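Side-chain contact in chemotaxis transducer (Pseudomonas aeruginosa, PDB 6GCV), which senses nitrate for chemotaxis by binding it directly through its PilJ ligand-binding domain: residues A[86-89]-A[90-94]. Residues are numbered along the deposited sequence; the frame is centred on the assembly and turned at random. Where two conformers were deposited one is given.
Sequences RQKV and AQIWG
Gln91 reaches back one helical turn to the side chain of Gln87. Gln91 CB lies 3.9 Å from the carbonyl O of Lys88. Because Gln91 CG is set beside the backbone N (chi1 -68°), it rests over the preceding turn, 3.6 Å from Gln87 O and 3.2 Å from Gln87 OE1. The chain then bends at chi2, bringing Gln91 CD to 3.3 Å from Gln87 OE1, and at the tip Gln91 NE2 donates to Gln87 OE1 over 2.6 Å. Both glutamines have two deposited conformers; these approaches belong to the pair described, and the shortness of the bond is doubtful. It is somewhat bent (143° at the hydrogen), with the two amide planes 41° apart. Gln87 meets it with CG anti to its own N and a bend at chi2 that carries OE1 along the helix. The i to i+4 pair lies on the solvent-exposed side of helix 80-103, one of the four long helices of this PilJ-type bundle. Beneath it, Gln91 N donates to Gln87 O, and Trp93 N to Val89 O at 2.8 Å. On the buried side Val89 packs on Leu126 of helix 112-137, while the Trp93 ring stacks with Tyr58 of helix 48-67.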
loop_
_atom_site.group_PDB
_atom_site.type_symbol
_atom_site.label_atom_id
_atom_site.label_comp_id
_atom_site.label_asym_id
_atom_site.label_seq_id
_atom_site.Cartn_x
_atom_site.Cartn_y
_atom_site.Cartn_z
ATOM N N ARG A 86 -3.074 7.065 16.237
ATOM C CA ARG A 86 -1.660 6.665 16.080
ATOM C C ARG A 86 -1.291 5.665 17.163
ATOM O O ARG A 86 -0.568 4.710 16.885
ATOM C CB ARG A 86 -0.686 7.849 16.124
ATOM C CG ARG A 86 -0.787 8.767 14.928
ATOM C CD ARG A 86 0.424 9.712 14.821
ATOM N NE ARG A 86 0.524 10.619 15.978
ATOM C CZ ARG A 86 0.029 11.841 16.033
ATOM N NH1 ARG A 86 -0.586 12.381 14.987
ATOM N NH2 ARG A 86 0.142 12.558 17.159
ATOM N N GLN A 87 -1.772 5.859 18.392
ATOM C CA GLN A 87 -1.450 4.904 19.451
ATOM C C GLN A 87 -2.123 3.556 19.248
ATOM O O GLN A 87 -1.528 2.535 19.496
ATOM C CB GLN A 87 -1.753 5.442 20.857
ATOM C CG GLN A 87 -1.310 4.430 21.935
ATOM C CD GLN A 87 0.117 3.874 21.709
ATOM O OE1 GLN A 87 0.363 2.625 21.625
ATOM N NE2 GLN A 87 1.069 4.800 21.548
ATOM N N LYS A 88 -3.356 3.553 18.762
ATOM C CA LYS A 88 -4.058 2.303 18.456
ATOM C C LYS A 88 -3.310 1.542 17.372
ATOM O O LYS A 88 -3.079 0.358 17.499
ATOM C CB LYS A 88 -5.492 2.605 18.012
ATOM C CG LYS A 88 -6.343 1.383 17.786
ATOM C CD LYS A 88 -7.758 1.744 17.369
ATOM C CE LYS A 88 -8.567 0.490 17.109
ATOM N NZ LYS A 88 -9.971 0.842 16.877
ATOM N N VAL A 89 -2.903 2.260 16.335
ATOM C CA VAL A 89 -2.099 1.676 15.253
ATOM C C VAL A 89 -0.794 1.096 15.806
ATOM O O VAL A 89 -0.389 -0.016 15.451
ATOM C CB VAL A 89 -1.826 2.709 14.144
ATOM C CG1 VAL A 89 -0.728 2.205 13.214
ATOM C CG2 VAL A 89 -3.096 2.971 13.357
ATOM N N ALA A 90 -0.141 1.843 16.680
ATOM C CA ALA A 90 1.144 1.401 17.228
ATOM C C ALA A 90 1.038 0.092 17.989
ATOM O O ALA A 90 1.936 -0.773 17.896
ATOM C CB ALA A 90 1.762 2.454 18.117
ATOM N N GLN A 91 -0.044 -0.111 18.721
ATOM C CA GLN A 91 -0.187 -1.367 19.466
ATOM C C GLN A 91 -0.379 -2.541 18.510
ATOM O O GLN A 91 0.210 -3.610 18.716
ATOM C CB GLN A 91 -1.294 -1.253 20.508
ATOM C CG GLN A 91 -0.902 -0.266 21.653
ATOM C CD GLN A 91 0.466 -0.558 22.357
ATOM O OE1 GLN A 91 0.615 -1.596 23.010
ATOM N NE2 GLN A 91 1.452 0.379 22.249
ATOM N N ILE A 92 -1.171 -2.349 17.457
ATOM C CA ILE A 92 -1.383 -3.402 16.457
ATOM C C ILE A 92 -0.074 -3.662 15.723
ATOM O O ILE A 92 0.346 -4.810 15.519
ATOM C CB ILE A 92 -2.484 -3.011 15.455
ATOM C CG1 ILE A 92 -3.825 -2.878 16.193
ATOM C CG2 ILE A 92 -2.596 -3.993 14.285
ATOM C CD1 ILE A 92 -4.832 -2.094 15.394
ATOM N N TRP A 93 0.622 -2.591 15.356
ATOM C CA TRP A 93 1.899 -2.702 14.669
ATOM C C TRP A 93 2.901 -3.555 15.443
ATOM O O TRP A 93 3.569 -4.410 14.870
ATOM C CB TRP A 93 2.467 -1.295 14.381
ATOM C CG TRP A 93 3.919 -1.314 14.026
ATOM C CD1 TRP A 93 4.933 -0.814 14.737
ATOM C CD2 TRP A 93 4.493 -1.930 12.894
ATOM N NE1 TRP A 93 6.126 -1.058 14.105
ATOM C CE2 TRP A 93 5.868 -1.758 12.962
ATOM C CE3 TRP A 93 3.965 -2.583 11.781
ATOM C CZ2 TRP A 93 6.717 -2.236 11.992
ATOM C CZ3 TRP A 93 4.827 -3.055 10.836
ATOM C CH2 TRP A 93 6.181 -2.887 10.952
ATOM N N GLY A 94 3.029 -3.347 16.750
ATOM C CA GLY A 94 3.979 -4.166 17.506
ATOM C C GLY A 94 3.730 -5.648 17.368
ATOM O O GLY A 94 4.659 -6.445 17.207
#